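Local coordinates for protein Protease/Reverse transcriptase/ribonuclease H (Eastern chimpanzee simian foamy virus, PDB 7KSF) that combines an aspartic protease, a reverse transcriptase and a ribonuclease H in one chain, probably for polyprotein maturation, copying the RNA genome into DNA and degrading the copied RNA, at residues V591-I599 with A638-A649; K651-V662 with C705-Q715. The protein carries 1 engineered substitution. One frame throughout, in Å; residues are numbered along the deposited sequence.

Interaction 1: V591-I599 with A638-A649; sequences VFYTDGSAI and AQMAEIAAVEFA. With CA (calcium ion), chain B.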
loop_
_atom_site.group_PDB
_atom_site.type_symbol
_atom_site.label_atom_id
_atom_site.label_comp_id
_atom_site.label_asym_id
_atom_site.label_seq_id
_atom_site.Cartn_x
_atom_site.Cartn_y
_atom_site.Cartn_z
ATOM N N VAL A 591 -18.813 16.559 -12.380
ATOM C CA VAL A 591 -19.945 17.107 -11.643
ATOM C C VAL A 591 -21.221 16.556 -12.267
ATOM O O VAL A 591 -21.406 16.638 -13.488
ATOM C CB VAL A 591 -19.947 18.646 -11.659
ATOM C CG1 VAL A 591 -21.192 19.186 -10.975
ATOM C CG2 VAL A 591 -18.691 19.179 -10.988
ATOM N N PHE A 592 -22.088 15.990 -11.434
ATOM C CA PHE A 592 -23.319 15.352 -11.884
ATOM C C PHE A 592 -24.508 16.068 -11.262
ATOM O O PHE A 592 -24.704 16.017 -10.043
ATOM C CB PHE A 592 -23.326 13.867 -11.523
ATOM C CG PHE A 592 -22.549 13.008 -12.477
ATOM C CD1 PHE A 592 -23.181 12.392 -13.545
ATOM C CD2 PHE A 592 -21.188 12.818 -12.309
ATOM C CE1 PHE A 592 -22.470 11.601 -14.428
ATOM C CE2 PHE A 592 -20.472 12.025 -13.189
ATOM C CZ PHE A 592 -21.113 11.416 -14.249
ATOM N N TYR A 593 -25.294 16.741 -12.097
ATOM C CA TYR A 593 -26.537 17.359 -11.658
ATOM C C TYR A 593 -27.688 16.395 -11.918
ATOM O O TYR A 593 -27.790 15.824 -13.008
ATOM C CB TYR A 593 -26.783 18.680 -12.386
ATOM C CG TYR A 593 -25.691 19.706 -12.212
ATOM C CD1 TYR A 593 -25.635 20.505 -11.079
ATOM C CD2 TYR A 593 -24.721 19.881 -13.187
ATOM C CE1 TYR A 593 -24.637 21.445 -10.917
ATOM C CE2 TYR A 593 -23.719 20.816 -13.037
ATOM C CZ TYR A 593 -23.681 21.597 -11.900
ATOM O OH TYR A 593 -22.686 22.533 -11.744
ATOM N N THR A 594 -28.546 16.214 -10.919
ATOM C CA THR A 594 -29.686 15.320 -11.038
ATOM C C THR A 594 -30.960 16.036 -10.618
ATOM O O THR A 594 -30.928 17.070 -9.943
ATOM C CB THR A 594 -29.517 14.048 -10.189
ATOM O OG1 THR A 594 -29.416 14.405 -8.803
ATOM C CG2 THR A 594 -28.274 13.284 -10.611
ATOM N N ASP A 595 -32.084 15.459 -11.029
ATOM C CA ASP A 595 -33.409 15.975 -10.706
ATOM C C ASP A 595 -34.436 14.934 -11.132
ATOM O O ASP A 595 -34.109 13.950 -11.799
ATOM C CB ASP A 595 -33.668 17.320 -11.392
ATOM C CG ASP A 595 -34.897 18.023 -10.856
ATOM O OD1 ASP A 595 -36.006 17.737 -11.354
ATOM O OD2 ASP A 595 -34.757 18.852 -9.935
ATOM N N GLY A 596 -35.685 15.166 -10.735
ATOM C CA GLY A 596 -36.781 14.286 -11.087
ATOM C C GLY A 596 -38.141 14.896 -10.824
ATOM O O GLY A 596 -38.371 15.507 -9.774
ATOM N N SER A 597 -39.055 14.728 -11.771
ATOM C CA SER A 597 -40.378 15.313 -11.694
ATOM C C SER A 597 -41.425 14.223 -11.848
ATOM O O SER A 597 -41.127 13.098 -12.258
ATOM C CB SER A 597 -40.564 16.402 -12.760
ATOM O OG SER A 597 -39.501 17.335 -12.719
ATOM N N ALA A 598 -42.665 14.573 -11.505
ATOM C CA ALA A 598 -43.776 13.620 -11.609
ATOM C C ALA A 598 -45.083 14.422 -11.632
ATOM O O ALA A 598 -45.609 14.795 -10.584
ATOM C CB ALA A 598 -43.764 12.613 -10.482
ATOM N N ILE A 599 -45.586 14.670 -12.840
ATOM C CA ILE A 599 -46.880 15.313 -13.025
ATOM C C ILE A 599 -47.958 14.247 -12.897
ATOM O O ILE A 599 -47.657 13.067 -12.686
ATOM C CB ILE A 599 -46.972 16.035 -14.383
ATOM C CG1 ILE A 599 -46.665 15.061 -15.525
ATOM C CG2 ILE A 599 -46.038 17.233 -14.424
ATOM C CD1 ILE A 599 -46.674 15.692 -16.901
ATOM N N ALA A 638 -42.205 11.367 -7.417
ATOM C CA ALA A 638 -41.347 12.464 -7.851
ATOM C C ALA A 638 -39.991 12.393 -7.166
ATOM O O ALA A 638 -38.956 12.670 -7.783
ATOM C CB ALA A 638 -42.019 13.807 -7.573
ATOM N N GLN A 639 -39.977 12.022 -5.886
ATOM C CA GLN A 639 -38.711 11.817 -5.197
ATOM C C GLN A 639 -38.026 10.547 -5.686
ATOM O O GLN A 639 -36.793 10.501 -5.744
ATOM C CB GLN A 639 -38.944 11.779 -3.687
ATOM C CG GLN A 639 -40.068 12.701 -3.201
ATOM C CD GLN A 639 -39.716 14.189 -3.244
ATOM O OE1 GLN A 639 -39.087 14.673 -4.187
ATOM N NE2 GLN A 639 -40.129 14.920 -2.215
ATOM N N MET A 640 -38.801 9.521 -6.050
ATOM C CA MET A 640 -38.213 8.351 -6.698
ATOM C C MET A 640 -37.531 8.748 -7.999
ATOM O O MET A 640 -36.431 8.272 -8.307
ATOM C CB MET A 640 -39.290 7.294 -6.957
ATOM C CG MET A 640 -38.806 5.850 -6.893
ATOM S SD MET A 640 -37.569 5.419 -8.131
ATOM C CE MET A 640 -38.419 5.871 -9.642
ATOM N N ALA A 641 -38.171 9.624 -8.779
ATOM C CA ALA A 641 -37.508 10.188 -9.949
ATOM C C ALA A 641 -36.245 10.942 -9.549
ATOM O O ALA A 641 -35.256 10.948 -10.293
ATOM C CB ALA A 641 -38.469 11.102 -10.707
ATOM N N GLU A 642 -36.256 11.588 -8.383
ATOM C CA GLU A 642 -35.041 12.188 -7.852
ATOM C C GLU A 642 -34.170 11.174 -7.126
ATOM O O GLU A 642 -32.985 11.442 -6.901
ATOM C CB GLU A 642 -35.395 13.353 -6.923
ATOM C CG GLU A 642 -36.105 14.491 -7.637
ATOM C CD GLU A 642 -36.475 15.632 -6.719
ATOM O OE1 GLU A 642 -36.784 15.370 -5.544
ATOM O OE2 GLU A 642 -36.456 16.795 -7.177
ATOM N N ILE A 643 -34.730 10.018 -6.762
ATOM C CA ILE A 643 -33.930 8.934 -6.203
ATOM C C ILE A 643 -33.218 8.167 -7.310
ATOM O O ILE A 643 -32.001 7.960 -7.257
ATOM C CB ILE A 643 -34.809 7.998 -5.352
ATOM C CG1 ILE A 643 -35.067 8.598 -3.968
ATOM C CG2 ILE A 643 -34.163 6.624 -5.212
ATOM C CD1 ILE A 643 -35.921 7.721 -3.077
ATOM N N ALA A 644 -33.962 7.731 -8.327
ATOM C CA ALA A 644 -33.346 7.000 -9.429
ATOM C C ALA A 644 -32.426 7.880 -10.260
ATOM O O ALA A 644 -31.605 7.353 -11.020
ATOM C CB ALA A 644 -34.421 6.376 -10.320
ATOM N N ALA A 645 -32.536 9.205 -10.135
ATOM C CA ALA A 645 -31.690 10.094 -10.924
ATOM C C ALA A 645 -30.228 9.994 -10.512
ATOM O O ALA A 645 -29.337 10.239 -11.332
ATOM C CB ALA A 645 -32.176 11.537 -10.796
ATOM N N VAL A 646 -29.958 9.637 -9.259
ATOM C CA VAL A 646 -28.578 9.560 -8.802
ATOM C C VAL A 646 -28.005 8.152 -8.953
ATOM O O VAL A 646 -26.792 7.997 -9.122
ATOM C CB VAL A 646 -28.469 10.063 -7.352
ATOM C CG1 VAL A 646 -29.044 11.468 -7.240
ATOM C CG2 VAL A 646 -29.173 9.120 -6.395
ATOM N N GLU A 647 -28.852 7.116 -8.907
ATOM C CA GLU A 647 -28.384 5.761 -9.178
ATOM C C GLU A 647 -27.767 5.671 -10.564
ATOM O O GLU A 647 -26.731 5.024 -10.759
ATOM C CB GLU A 647 -29.536 4.765 -9.046
ATOM C CG GLU A 647 -29.171 3.337 -9.431
ATOM C CD GLU A 647 -30.372 2.536 -9.901
ATOM O OE1 GLU A 647 -31.414 3.156 -10.197
ATOM O OE2 GLU A 647 -30.270 1.292 -9.978
ATOM N N PHE A 648 -28.396 6.320 -11.544
ATOM C CA PHE A 648 -27.803 6.427 -12.870
ATOM C C PHE A 648 -26.508 7.231 -12.823
ATOM O O PHE A 648 -25.515 6.858 -13.456
ATOM C CB PHE A 648 -28.812 7.063 -13.825
ATOM C CG PHE A 648 -28.407 7.022 -15.260
ATOM C CD1 PHE A 648 -27.734 8.089 -15.829
ATOM C CD2 PHE A 648 -28.709 5.926 -16.047
ATOM C CE1 PHE A 648 -27.362 8.057 -17.154
ATOM C CE2 PHE A 648 -28.339 5.888 -17.374
ATOM C CZ PHE A 648 -27.665 6.958 -17.931
ATOM N N ALA A 649 -26.496 8.328 -12.063
ATOM C CA ALA A 649 -25.309 9.178 -12.014
ATOM C C ALA A 649 -24.157 8.494 -11.287
ATOM O O ALA A 649 -22.990 8.693 -11.644
ATOM C CB ALA A 649 -25.642 10.512 -11.349
HETATM CA CA CA B . -37.461 16.670 -8.924
#
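Gly-596 and Glu-642 meet where strand 591-597 passes helix 638-649, their CA atoms 4.2 Å apart and the two axes nearly antiparallel at 152°. No hydrogen bond joins the two; small side chains let the helix lie against the strand. Ala-641, Ala-645 and Ala-649 turn their CB atoms to it, and Gly-596 offers bare backbone, its CA 3.6 Å from Ala-641 CB. At the far end Ala-598 CB rests on Ala-638 CB (3.6 Å). Thr-594 lays CG2 over the helix between Ala-645 and Ala-649 and crosses Val-646 at about a right angle; its OG1 bonds to Ile-663 O on the neighbouring strand. With CG beside its backbone N (chi1 -81°), Phe-592 sets CD1 3.8 Å from Ala-649 CB, and Ala-649 O sits 4.0 Å above the plane, over the ring centre. Asp-595 leaves the strand away from the helix, yet Glu-642, extended beyond CG, brings its carboxylate alongside, the two planes perpendicular. A calcium ion bridges Gly-596 O and Glu-642 OE2, although its modelled bonds are too short to trust in detail; Asp-595 OD1 lies 3.0 Å from the ion. Together with nearby Asp-665 and Asp-736, Asp-595 and Glu-642 match the acidic DEDD set of RNase H enzymes, consistent with a metal-binding active centre built on this strand-helix junction.

Interaction 2: K651-V662 with C705-Q715; sequences KKALKIPGPVLV and CLSMKPDITIQ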
loop_
_atom_site.group_PDB
_atom_site.type_symbol
_atom_site.label_atom_id
_atom_site.label_comp_id
_atom_site.label_asym_id
_atom_site.label_seq_id
_atom_site.Cartn_x
_atom_site.Cartn_y
_atom_site.Cartn_z
ATOM N N LYS A 651 -23.390 5.267 -11.244
ATOM C CA LYS A 651 -22.755 4.275 -12.108
ATOM C C LYS A 651 -21.816 4.940 -13.106
ATOM O O LYS A 651 -20.655 4.540 -13.245
ATOM C CB LYS A 651 -23.825 3.453 -12.827
ATOM C CG LYS A 651 -24.744 2.705 -11.878
ATOM C CD LYS A 651 -25.846 1.961 -12.614
ATOM C CE LYS A 651 -26.758 1.242 -11.628
ATOM N NZ LYS A 651 -27.841 0.477 -12.305
ATOM N N LYS A 652 -22.294 5.984 -13.789
ATOM C CA LYS A 652 -21.493 6.644 -14.816
ATOM C C LYS A 652 -20.190 7.212 -14.269
ATOM O O LYS A 652 -19.272 7.481 -15.050
ATOM C CB LYS A 652 -22.313 7.753 -15.476
ATOM C CG LYS A 652 -23.591 7.255 -16.120
ATOM C CD LYS A 652 -23.314 6.075 -17.036
ATOM C CE LYS A 652 -24.604 5.422 -17.496
ATOM N NZ LYS A 652 -24.359 4.230 -18.354
ATOM N N ALA A 653 -20.083 7.393 -12.951
ATOM C CA ALA A 653 -18.834 7.858 -12.357
ATOM C C ALA A 653 -17.798 6.750 -12.231
ATOM O O ALA A 653 -16.601 7.048 -12.141
ATOM C CB ALA A 653 -19.103 8.472 -10.980
ATOM N N LEU A 654 -18.226 5.485 -12.223
ATOM C CA LEU A 654 -17.275 4.385 -12.077
ATOM C C LEU A 654 -16.295 4.343 -13.242
ATOM O O LEU A 654 -15.113 4.031 -13.057
ATOM C CB LEU A 654 -18.018 3.056 -11.967
ATOM C CG LEU A 654 -19.044 2.930 -10.843
ATOM C CD1 LEU A 654 -19.703 1.562 -10.882
ATOM C CD2 LEU A 654 -18.395 3.178 -9.495
ATOM N N LYS A 655 -16.768 4.657 -14.450
ATOM C CA LYS A 655 -15.898 4.678 -15.620
ATOM C C LYS A 655 -14.849 5.777 -15.547
ATOM O O LYS A 655 -13.892 5.749 -16.329
ATOM C CB LYS A 655 -16.742 4.847 -16.882
ATOM C CG LYS A 655 -17.855 3.826 -17.010
ATOM C CD LYS A 655 -18.763 4.128 -18.187
ATOM C CE LYS A 655 -19.899 3.122 -18.273
ATOM N NZ LYS A 655 -20.847 3.445 -19.369
ATOM N N ILE A 656 -14.995 6.731 -14.631
ATOM C CA ILE A 656 -14.053 7.837 -14.501
ATOM C C ILE A 656 -13.320 7.704 -13.172
ATOM O O ILE A 656 -13.874 8.061 -12.121
ATOM C CB ILE A 656 -14.769 9.191 -14.611
ATOM C CG1 ILE A 656 -15.568 9.271 -15.916
ATOM C CG2 ILE A 656 -13.769 10.331 -14.509
ATOM C CD1 ILE A 656 -14.729 9.091 -17.166
ATOM N N PRO A 657 -12.086 7.199 -13.163
ATOM C CA PRO A 657 -11.343 7.081 -11.901
ATOM C C PRO A 657 -10.847 8.425 -11.388
ATOM O O PRO A 657 -9.762 8.876 -11.769
ATOM C CB PRO A 657 -10.177 6.154 -12.264
ATOM C CG PRO A 657 -9.968 6.388 -13.727
ATOM C CD PRO A 657 -11.330 6.656 -14.305
ATOM N N GLY A 658 -11.631 9.069 -10.528
ATOM C CA GLY A 658 -11.262 10.355 -9.984
ATOM C C GLY A 658 -12.338 10.953 -9.098
ATOM O O GLY A 658 -13.403 10.364 -8.885
ATOM N N PRO A 659 -12.072 12.142 -8.558
ATOM C CA PRO A 659 -13.044 12.789 -7.659
ATOM C C PRO A 659 -14.230 13.343 -8.437
ATOM O O PRO A 659 -14.064 14.127 -9.373
ATOM C CB PRO A 659 -12.227 13.907 -7.000
ATOM C CG PRO A 659 -11.174 14.229 -8.010
ATOM C CD PRO A 659 -10.830 12.925 -8.681
ATOM N N VAL A 660 -15.433 12.933 -8.037
ATOM C CA VAL A 660 -16.665 13.376 -8.670
ATOM C C VAL A 660 -17.640 13.823 -7.588
ATOM O O VAL A 660 -17.478 13.521 -6.405
ATOM C CB VAL A 660 -17.301 12.277 -9.548
ATOM C CG1 VAL A 660 -16.443 12.022 -10.778
ATOM C CG2 VAL A 660 -17.479 11.000 -8.746
ATOM N N LEU A 661 -18.668 14.554 -8.017
ATOM C CA LEU A 661 -19.655 15.119 -7.110
ATOM C C LEU A 661 -21.031 15.049 -7.754
ATOM O O LEU A 661 -21.223 15.540 -8.868
ATOM C CB LEU A 661 -19.306 16.570 -6.752
ATOM C CG LEU A 661 -20.334 17.368 -5.949
ATOM C CD1 LEU A 661 -20.638 16.689 -4.625
ATOM C CD2 LEU A 661 -19.838 18.789 -5.723
ATOM N N VAL A 662 -21.982 14.437 -7.051
ATOM C CA VAL A 662 -23.357 14.319 -7.520
ATOM C C VAL A 662 -24.229 15.252 -6.690
ATOM O O VAL A 662 -24.006 15.433 -5.488
ATOM C CB VAL A 662 -23.866 12.864 -7.436
ATOM C CG1 VAL A 662 -25.211 12.721 -8.134
ATOM C CG2 VAL A 662 -22.847 11.909 -8.035
ATOM N N CYS A 705 -22.575 0.715 -5.364
ATOM C CA CYS A 705 -21.828 1.575 -6.272
ATOM C C CYS A 705 -20.838 2.446 -5.509
ATOM O O CYS A 705 -19.706 2.658 -5.960
ATOM C CB CYS A 705 -22.792 2.432 -7.088
ATOM S SG CYS A 705 -22.062 3.208 -8.552
ATOM N N LEU A 706 -21.247 2.958 -4.346
ATOM C CA LEU A 706 -20.318 3.704 -3.506
ATOM C C LEU A 706 -19.303 2.781 -2.849
ATOM O O LEU A 706 -18.191 3.211 -2.528
ATOM C CB LEU A 706 -21.083 4.487 -2.441
ATOM C CG LEU A 706 -22.077 5.505 -2.991
ATOM C CD2 LEU A 706 -21.339 6.694 -3.583
ATOM N N SER A 707 -19.670 1.515 -2.640
ATOM C CA SER A 707 -18.724 0.561 -2.081
ATOM C C SER A 707 -17.564 0.314 -3.039
ATOM O O SER A 707 -16.414 0.169 -2.608
ATOM C CB SER A 707 -19.435 -0.749 -1.751
ATOM O OG SER A 707 -20.658 -0.513 -1.081
ATOM N N MET A 708 -17.849 0.266 -4.342
ATOM C CA MET A 708 -16.795 0.023 -5.321
ATOM C C MET A 708 -15.916 1.249 -5.513
ATOM O O MET A 708 -14.724 1.116 -5.803
ATOM C CB MET A 708 -17.404 -0.412 -6.657
ATOM C CG MET A 708 -18.414 -1.544 -6.541
ATOM S SD MET A 708 -17.747 -3.040 -5.786
ATOM C CE MET A 708 -16.552 -3.547 -7.020
ATOM N N LYS A 709 -16.483 2.445 -5.347
ATOM C CA LYS A 709 -15.735 3.691 -5.503
ATOM C C LYS A 709 -16.266 4.706 -4.498
ATOM O O LYS A 709 -17.353 5.272 -4.693
ATOM C CB LYS A 709 -15.836 4.222 -6.929
ATOM C CG LYS A 709 -15.123 5.546 -7.145
ATOM C CD LYS A 709 -15.276 6.045 -8.572
ATOM C CE LYS A 709 -14.541 7.361 -8.773
ATOM N NZ LYS A 709 -13.087 7.225 -8.478
ATOM N N PRO A 710 -15.535 4.950 -3.409
ATOM C CA PRO A 710 -15.969 5.945 -2.422
ATOM C C PRO A 710 -15.641 7.377 -2.803
ATOM O O PRO A 710 -15.931 8.289 -2.019
ATOM C CB PRO A 710 -15.192 5.532 -1.167
ATOM C CG PRO A 710 -13.929 4.934 -1.709
ATOM C CD PRO A 710 -14.296 4.261 -3.007
ATOM N N ASP A 711 -15.047 7.596 -3.975
ATOM C CA ASP A 711 -14.571 8.914 -4.377
ATOM C C ASP A 711 -15.738 9.821 -4.747
ATOM O O ASP A 711 -15.536 10.955 -5.195
ATOM C CB ASP A 711 -13.603 8.777 -5.552
ATOM C CG ASP A 711 -12.603 9.917 -5.624
ATOM O OD1 ASP A 711 -12.816 10.947 -4.954
ATOM O OD2 ASP A 711 -11.597 9.782 -6.351
ATOM N N ILE A 712 -16.956 9.332 -4.552
ATOM C CA ILE A 712 -18.172 10.039 -4.928
ATOM C C ILE A 712 -18.702 10.775 -3.707
ATOM O O ILE A 712 -19.028 10.149 -2.691
ATOM C CB ILE A 712 -19.224 9.071 -5.489
ATOM C CG1 ILE A 712 -18.613 8.211 -6.598
ATOM C CG2 ILE A 712 -20.427 9.837 -6.000
ATOM C CD1 ILE A 712 -19.549 7.151 -7.134
ATOM N N THR A 713 -18.793 12.097 -3.808
ATOM C CA THR A 713 -19.391 12.937 -2.783
ATOM C C THR A 713 -20.762 13.408 -3.249
ATOM O O THR A 713 -21.048 13.465 -4.446
ATOM C CB THR A 713 -18.499 14.144 -2.467
ATOM O OG1 THR A 713 -18.172 14.825 -3.684
ATOM C CG2 THR A 713 -17.218 13.691 -1.785
ATOM N N ILE A 714 -21.613 13.742 -2.283
ATOM C CA ILE A 714 -23.005 14.096 -2.543
ATOM C C ILE A 714 -23.343 15.357 -1.765
ATOM O O ILE A 714 -23.211 15.388 -0.535
ATOM C CB ILE A 714 -23.961 12.954 -2.167
ATOM C CG1 ILE A 714 -23.783 11.774 -3.126
ATOM C CG2 ILE A 714 -25.401 13.444 -2.166
ATOM C CD1 ILE A 714 -24.700 10.611 -2.846
ATOM N N GLN A 715 -23.783 16.391 -2.481
ATOM C CA GLN A 715 -24.236 17.649 -1.910
ATOM C C GLN A 715 -25.754 17.767 -2.049
ATOM O O GLN A 715 -26.443 16.810 -2.423
ATOM C CB GLN A 715 -23.528 18.829 -2.582
ATOM C CG GLN A 715 -22.092 19.043 -2.154
ATOM C CD GLN A 715 -21.509 20.320 -2.722
ATOM O OE1 GLN A 715 -22.190 21.069 -3.423
ATOM N NE2 GLN A 715 -20.241 20.579 -2.423
#
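Val-660, Leu-661 and Val-662 pair in parallel with Ile-712, Thr-713 and Ile-714, and this is the tight half of the contact. Thr-713 N bonds to Val-660 O at 3.2 Å, the donor tilted 28° out of the carbonyl plane. Val-662 then uses both its polar backbone atoms: its N donates to Thr-713 O (2.9 Å), and its O receives Gln-715 N almost head-on, with a C=O...N angle of 169°. A weak bond from Val-660 N to Asp-711 O opens the series. On the face toward helix 638-654, Val-660 and Val-662 both pack on Ile-712, all three side chains heading the same way: Val-660 CG2 meets Ile-712 CG1, while Val-662 CG2 meets Ile-712 CG2 at 3.8 Å. Ile-712 CD1 reaches on to Ala-653 CB. On the other face Leu-661, its CG swung opposite the backbone N, sends CD1 to Gln-715 CG and CD2 against the amide end of that residue, the two side chains about perpendicular.

These are the fourth and fifth strands of the RNase H sheet, order 3-2-1-4-5, and the chain between them makes a beta-alpha-beta crossover through helices 667-683 and 694-708; strand 712-716 forms one edge of the sheet within this chain.

Before the strands, toward the helix ends, the contact is more open to solvent and its polar bonds are weak or long. Lys-709 and Leu-654 run antiparallel past one another, Lys-709 CB 3.8 Å from Leu-654 CD2, and a bend at chi4 (59°) brings Lys-709 NZ to Gly-658 O in a weak 3.2 Å bond. The same NZ has a long salt bridge to Asp-711, whose carboxylate runs alongside Pro-659. Leu-654, on the solvent side, closes over Cys-705 SG with CD1 at 3.7 Å, next to the exposed Lys-651.

Late in the chain, within the RNase H part, strand 590-597 comes first; two more strands, 610-618 and 624-634, fill the loop that interaction 1 closes when helix 638-654 returns across the sheet. The end of the same helix opens interaction 2, which closes a second loop, with 42 residues between its segments, containing helices 667-683 and most of 694-708. The two contacts therefore stand in series, neither nested nor crossed. They touch all the same: strands 590-597 and 660-664 are neighbours, with a probable hydrogen bond from Phe-592 N to Leu-661 O (2.7 Å), and Val-662 CG1 packs against Thr-594 and Ala-649. Interaction 1 joins the central strand to its helix; interaction 2 adds an edge strand and brings the ends of helices 638-654 and 694-708 together.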